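Local coordinates for protein transcriptional regulator, LacI family (Burkholderia phymatum, PDB 2RGY) that probably regulates transcription as a member of the LacI family, its sugar-binding-protein-like portion likely sensing a small-molecule effector, at residues A[236-250]-A[266-280]. Residues are numbered along the deposited sequence; the frame is centred on the assembly and turned at random.
Sequences ALTSVHIPTAELTQN and IFREFPVTVSMRASV
Glu246 CB sits over the face of the Phe270 ring, 3.7 Å from its centroid and 3° off the ring normal, a CH-pi contact. Leu247 CD2 meets the same ring in plane at its edge, 3.6 Å from Phe270 CD1, while Pro243 CG packs on Phe270 CB. A second apolar group follows toward the strands: Val272 CG2 lies 3.5 Å from Val240 CG1 and also touches Ile242 CD1; Leu118 of helix 112-125 packs on Val272. Strands 238-241 and 273-275 run antiparallel (153°), the latter forming the outer edge of a mixed sheet in a periplasmic-binding-protein-like fold, with Ser239-Ser275 and His241-Thr273 as hydrogen-bonded pairs around Val240-Val274. Ser275 OG and His241 ND1, on one face, both hydrogen-bond Asp226 OD2, while Arg277 NH2 forms a salt bridge with OD1 of the same carboxylate. Arg277 NH1 donates in its guanidinium plane to Leu237 O at 2.8 Å. Ser279 OG accepts a nearly straight bond from Thr238 N (2.8 Å, 171°) and is itself hydrogen-bonded to Val221 O; Thr238 OG1 accepts from Arg277 N. At the helical end, Asn250 OD1 accepts from Phe267 N at 3.0 Å, the donor lying above the carbonyl plane, while Asn250 ND2 donates to Glu246 O, fixing the amide's rotation.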
loop_
_atom_site.group_PDB
_atom_site.type_symbol
_atom_site.label_atom_id
_atom_site.label_comp_id
_atom_site.label_asym_id
_atom_site.label_seq_id
_atom_site.Cartn_x
_atom_site.Cartn_y
_atom_site.Cartn_z
ATOM N N ALA A 236 -6.232 3.504 -16.877
ATOM C CA ALA A 236 -7.026 2.915 -15.800
ATOM C C ALA A 236 -7.100 1.407 -16.036
ATOM O O ALA A 236 -7.530 0.962 -17.097
ATOM C CB ALA A 236 -8.419 3.525 -15.776
ATOM N N LEU A 237 -6.681 0.633 -15.036
ATOM C CA LEU A 237 -6.624 -0.823 -15.155
ATOM C C LEU A 237 -7.919 -1.602 -14.984
ATOM O O LEU A 237 -8.570 -1.528 -13.934
ATOM C CB LEU A 237 -5.594 -1.377 -14.166
ATOM C CG LEU A 237 -5.337 -2.884 -14.212
ATOM C CD1 LEU A 237 -4.643 -3.247 -15.526
ATOM C CD2 LEU A 237 -4.484 -3.290 -13.021
ATOM N N THR A 238 -8.277 -2.357 -16.024
ATOM C CA THR A 238 -9.461 -3.208 -15.994
ATOM C C THR A 238 -9.020 -4.396 -15.152
ATOM O O THR A 238 -7.962 -4.980 -15.390
ATOM C CB THR A 238 -9.864 -3.662 -17.416
ATOM O OG1 THR A 238 -10.375 -2.531 -18.144
ATOM C CG2 THR A 238 -10.933 -4.756 -17.355
ATOM N N SER A 239 -9.821 -4.746 -14.156
ATOM C CA SER A 239 -9.442 -5.819 -13.255
ATOM C C SER A 239 -10.605 -6.663 -12.761
ATOM O O SER A 239 -11.732 -6.191 -12.679
ATOM C CB SER A 239 -8.711 -5.206 -12.051
ATOM O OG SER A 239 -8.281 -6.182 -11.116
ATOM N N VAL A 240 -10.313 -7.920 -12.444
ATOM C CA VAL A 240 -11.309 -8.830 -11.909
ATOM C C VAL A 240 -11.496 -8.403 -10.447
ATOM O O VAL A 240 -10.534 -8.336 -9.673
ATOM C CB VAL A 240 -10.815 -10.292 -11.969
ATOM C CG1 VAL A 240 -11.774 -11.200 -11.229
ATOM C CG2 VAL A 240 -10.684 -10.738 -13.425
ATOM N N HIS A 241 -12.735 -8.094 -10.081
ATOM C CA HIS A 241 -13.035 -7.652 -8.730
ATOM C C HIS A 241 -13.275 -8.786 -7.734
ATOM O O HIS A 241 -14.239 -9.539 -7.860
ATOM C CB HIS A 241 -14.260 -6.747 -8.728
ATOM C CG HIS A 241 -14.625 -6.262 -7.363
ATOM N ND1 HIS A 241 -13.972 -5.215 -6.753
ATOM C CD2 HIS A 241 -15.527 -6.723 -6.465
ATOM C CE1 HIS A 241 -14.459 -5.048 -5.536
ATOM N NE2 HIS A 241 -15.402 -5.950 -5.335
ATOM N N ILE A 242 -12.406 -8.879 -6.734
ATOM C CA ILE A 242 -12.492 -9.902 -5.688
ATOM C C ILE A 242 -13.042 -9.250 -4.415
ATOM O O ILE A 242 -12.521 -8.228 -3.968
ATOM C CB ILE A 242 -11.092 -10.487 -5.379
ATOM C CG1 ILE A 242 -10.543 -11.214 -6.611
ATOM C CG2 ILE A 242 -11.170 -11.428 -4.187
ATOM C CD1 ILE A 242 -11.419 -12.387 -7.079
ATOM N N PRO A 243 -14.086 -9.844 -3.804
ATOM C CA PRO A 243 -14.698 -9.297 -2.585
ATOM C C PRO A 243 -13.849 -9.538 -1.344
ATOM O O PRO A 243 -14.253 -10.248 -0.432
ATOM C CB PRO A 243 -16.033 -10.030 -2.525
ATOM C CG PRO A 243 -15.632 -11.402 -2.948
ATOM C CD PRO A 243 -14.677 -11.154 -4.128
ATOM N N THR A 244 -12.681 -8.914 -1.314
ATOM C CA THR A 244 -11.749 -9.066 -0.208
ATOM C C THR A 244 -12.213 -8.446 1.102
ATOM O O THR A 244 -12.044 -9.044 2.163
ATOM C CB THR A 244 -10.380 -8.484 -0.597
ATOM O OG1 THR A 244 -9.828 -9.278 -1.655
ATOM C CG2 THR A 244 -9.426 -8.480 0.595
ATOM N N ALA A 245 -12.789 -7.253 1.037
ATOM C CA ALA A 245 -13.268 -6.590 2.247
ATOM C C ALA A 245 -14.387 -7.399 2.904
ATOM O O ALA A 245 -14.393 -7.578 4.122
ATOM C CB ALA A 245 -13.758 -5.189 1.922
ATOM N N GLU A 246 -15.320 -7.896 2.093
ATOM C CA GLU A 246 -16.447 -8.677 2.605
ATOM C C GLU A 246 -16.033 -10.003 3.233
ATOM O O GLU A 246 -16.508 -10.356 4.308
ATOM C CB GLU A 246 -17.470 -8.953 1.494
ATOM C CG GLU A 246 -18.143 -7.714 0.919
ATOM C CD GLU A 246 -17.482 -7.246 -0.369
ATOM O OE1 GLU A 246 -16.285 -6.887 -0.335
ATOM O OE2 GLU A 246 -18.159 -7.250 -1.422
ATOM N N LEU A 247 -15.158 -10.742 2.561
ATOM C CA LEU A 247 -14.717 -12.024 3.097
ATOM C C LEU A 247 -13.926 -11.823 4.384
ATOM O O LEU A 247 -14.067 -12.600 5.331
ATOM C CB LEU A 247 -13.885 -12.784 2.057
ATOM C CG LEU A 247 -14.713 -13.420 0.925
ATOM C CD1 LEU A 247 -13.799 -13.975 -0.160
ATOM C CD2 LEU A 247 -15.601 -14.528 1.495
ATOM N N THR A 248 -13.118 -10.772 4.433
ATOM C CA THR A 248 -12.330 -10.489 5.625
ATOM C C THR A 248 -13.274 -10.119 6.773
ATOM O O THR A 248 -13.147 -10.616 7.887
ATOM C CB THR A 248 -11.339 -9.319 5.402
ATOM O OG1 THR A 248 -10.424 -9.646 4.349
ATOM C CG2 THR A 248 -10.555 -9.053 6.668
ATOM N N GLN A 249 -14.221 -9.237 6.496
ATOM C CA GLN A 249 -15.170 -8.820 7.507
ATOM C C GLN A 249 -15.864 -10.043 8.109
ATOM O O GLN A 249 -15.977 -10.170 9.328
ATOM C CB GLN A 249 -16.196 -7.869 6.882
ATOM C CG GLN A 249 -17.324 -7.478 7.804
ATOM C CD GLN A 249 -18.272 -6.501 7.153
ATOM O OE1 GLN A 249 -18.859 -6.784 6.103
ATOM N NE2 GLN A 249 -18.428 -5.343 7.768
ATOM N N ASN A 250 -16.309 -10.951 7.251
ATOM C CA ASN A 250 -16.986 -12.152 7.708
ATOM C C ASN A 250 -16.046 -13.169 8.370
ATOM O O ASN A 250 -16.430 -13.846 9.330
ATOM C CB ASN A 250 -17.754 -12.775 6.538
ATOM C CG ASN A 250 -19.054 -12.037 6.246
ATOM O OD1 ASN A 250 -20.068 -12.268 6.908
ATOM N ND2 ASN A 250 -19.023 -11.127 5.274
ATOM N N ILE A 266 -22.991 -15.023 9.749
ATOM C CA ILE A 266 -21.832 -15.120 8.864
ATOM C C ILE A 266 -22.182 -15.510 7.428
ATOM O O ILE A 266 -22.902 -16.479 7.205
ATOM C CB ILE A 266 -20.826 -16.146 9.426
ATOM C CG1 ILE A 266 -20.519 -15.818 10.890
ATOM C CG2 ILE A 266 -19.544 -16.142 8.604
ATOM C CD1 ILE A 266 -19.958 -14.432 11.109
ATOM N N PHE A 267 -21.668 -14.747 6.462
ATOM C CA PHE A 267 -21.899 -15.022 5.039
ATOM C C PHE A 267 -20.573 -15.348 4.353
ATOM O O PHE A 267 -19.562 -14.679 4.588
ATOM C CB PHE A 267 -22.587 -13.824 4.387
ATOM C CG PHE A 267 -23.852 -13.420 5.092
ATOM C CD1 PHE A 267 -23.796 -12.670 6.271
ATOM C CD2 PHE A 267 -25.092 -13.865 4.634
ATOM C CE1 PHE A 267 -24.962 -12.372 6.995
ATOM C CE2 PHE A 267 -26.272 -13.576 5.347
ATOM C CZ PHE A 267 -26.203 -12.827 6.531
ATOM N N ARG A 268 -20.582 -16.384 3.517
ATOM C CA ARG A 268 -19.375 -16.856 2.828
ATOM C C ARG A 268 -19.422 -16.801 1.302
ATOM O O ARG A 268 -18.477 -17.239 0.636
ATOM C CB ARG A 268 -19.090 -18.305 3.239
ATOM C CG ARG A 268 -18.901 -18.503 4.726
ATOM C CD ARG A 268 -19.246 -19.922 5.150
ATOM N NE ARG A 268 -19.084 -20.081 6.587
ATOM C CZ ARG A 268 -17.906 -20.131 7.194
ATOM N NH1 ARG A 268 -16.790 -20.047 6.479
ATOM N NH2 ARG A 268 -17.845 -20.228 8.518
ATOM N N GLU A 269 -20.510 -16.281 0.745
ATOM C CA GLU A 269 -20.653 -16.224 -0.710
ATOM C C GLU A 269 -20.797 -14.813 -1.248
ATOM O O GLU A 269 -21.756 -14.113 -0.923
ATOM C CB GLU A 269 -21.874 -17.039 -1.154
ATOM C CG GLU A 269 -21.824 -18.519 -0.764
ATOM C CD GLU A 269 -20.580 -19.213 -1.295
ATOM O OE1 GLU A 269 -20.254 -19.001 -2.481
ATOM O OE2 GLU A 269 -19.925 -19.966 -0.532
ATOM N N PHE A 270 -19.843 -14.399 -2.070
ATOM C CA PHE A 270 -19.901 -13.080 -2.673
ATOM C C PHE A 270 -19.553 -13.219 -4.134
ATOM O O PHE A 270 -18.741 -14.066 -4.513
ATOM C CB PHE A 270 -18.963 -12.121 -1.958
ATOM C CG PHE A 270 -19.286 -11.969 -0.509
ATOM C CD1 PHE A 270 -18.572 -12.685 0.452
ATOM C CD2 PHE A 270 -20.368 -11.180 -0.106
ATOM C CE1 PHE A 270 -18.928 -12.620 1.803
ATOM C CE2 PHE A 270 -20.742 -11.104 1.250
ATOM C CZ PHE A 270 -20.021 -11.829 2.207
ATOM N N PRO A 271 -20.187 -12.409 -4.986
ATOM C CA PRO A 271 -19.857 -12.556 -6.397
ATOM C C PRO A 271 -18.566 -11.876 -6.819
ATOM O O PRO A 271 -18.110 -10.906 -6.212
ATOM C CB PRO A 271 -21.091 -11.979 -7.095
ATOM C CG PRO A 271 -21.487 -10.869 -6.186
ATOM C CD PRO A 271 -21.325 -11.489 -4.797
ATOM N N VAL A 272 -17.966 -12.440 -7.854
ATOM C CA VAL A 272 -16.760 -11.892 -8.428
ATOM C C VAL A 272 -17.262 -11.293 -9.742
ATOM O O VAL A 272 -18.088 -11.890 -10.440
ATOM C CB VAL A 272 -15.730 -12.998 -8.689
ATOM C CG1 VAL A 272 -16.304 -13.997 -9.659
ATOM C CG2 VAL A 272 -14.445 -12.406 -9.236
ATOM N N THR A 273 -16.796 -10.095 -10.055
ATOM C CA THR A 273 -17.201 -9.417 -11.275
ATOM C C THR A 273 -15.966 -8.790 -11.907
ATOM O O THR A 273 -14.856 -8.915 -11.377
ATOM C CB THR A 273 -18.202 -8.296 -10.977
ATOM O OG1 THR A 273 -17.632 -7.404 -10.011
ATOM C CG2 THR A 273 -19.514 -8.873 -10.428
ATOM N N VAL A 274 -16.152 -8.128 -13.041
ATOM C CA VAL A 274 -15.034 -7.478 -13.703
ATOM C C VAL A 274 -15.229 -5.976 -13.702
ATOM O O VAL A 274 -16.276 -5.474 -14.109
ATOM C CB VAL A 274 -14.870 -7.958 -15.148
ATOM C CG1 VAL A 274 -13.811 -7.141 -15.847
ATOM C CG2 VAL A 274 -14.464 -9.416 -15.156
ATOM N N SER A 275 -14.222 -5.261 -13.222
ATOM C CA SER A 275 -14.286 -3.814 -13.192
ATOM C C SER A 275 -13.688 -3.308 -14.495
ATOM O O SER A 275 -12.473 -3.224 -14.642
ATOM C CB SER A 275 -13.510 -3.281 -11.989
ATOM O OG SER A 275 -14.076 -3.789 -10.794
HETATM N N MSE A 276 -14.556 -2.999 -15.449
HETATM C CA MSE A 276 -14.119 -2.525 -16.754
HETATM C C MSE A 276 -13.633 -1.091 -16.698
HETATM O O MSE A 276 -14.378 -0.189 -16.314
HETATM C CB MSE A 276 -15.262 -2.623 -17.775
HETATM C CG MSE A 276 -15.542 -4.017 -18.324
HETATM SE SE MSE A 276 -14.203 -4.742 -19.331
HETATM C CE MSE A 276 -13.785 -3.401 -20.402
ATOM N N ARG A 277 -12.380 -0.883 -17.078
ATOM C CA ARG A 277 -11.824 0.463 -17.081
ATOM C C ARG A 277 -11.293 0.766 -18.469
ATOM O O ARG A 277 -12.026 0.589 -19.441
ATOM C CB ARG A 277 -10.753 0.597 -15.991
ATOM C CG ARG A 277 -11.338 0.334 -14.597
ATOM C CD ARG A 277 -10.636 1.122 -13.506
ATOM N NE ARG A 277 -11.263 0.951 -12.194
ATOM C CZ ARG A 277 -11.165 -0.145 -11.448
ATOM N NH1 ARG A 277 -10.462 -1.185 -11.878
ATOM N NH2 ARG A 277 -11.762 -0.199 -10.266
ATOM N N ALA A 278 -10.034 1.171 -18.598
ATOM C CA ALA A 278 -9.531 1.514 -19.922
ATOM C C ALA A 278 -8.352 0.725 -20.473
ATOM O O ALA A 278 -7.815 1.082 -21.523
ATOM C CB ALA A 278 -9.206 3.006 -19.960
ATOM N N SER A 279 -7.945 -0.344 -19.800
ATOM C CA SER A 279 -6.796 -1.108 -20.274
ATOM C C SER A 279 -7.141 -2.242 -21.233
ATOM O O SER A 279 -6.250 -2.884 -21.774
ATOM C CB SER A 279 -6.009 -1.673 -19.093
ATOM O OG SER A 279 -6.824 -2.546 -18.354
ATOM N N VAL A 280 -8.428 -2.498 -21.435
ATOM C CA VAL A 280 -8.845 -3.545 -22.365
ATOM C C VAL A 280 -9.698 -2.954 -23.496
ATOM O O VAL A 280 -10.670 -2.242 -23.244
ATOM C CB VAL A 280 -9.653 -4.662 -21.651
ATOM C CG1 VAL A 280 -10.096 -5.723 -22.668
ATOM C CG2 VAL A 280 -8.802 -5.306 -20.569
HETATM O O HOH W 1 -11.036 -1.658 -20.637
#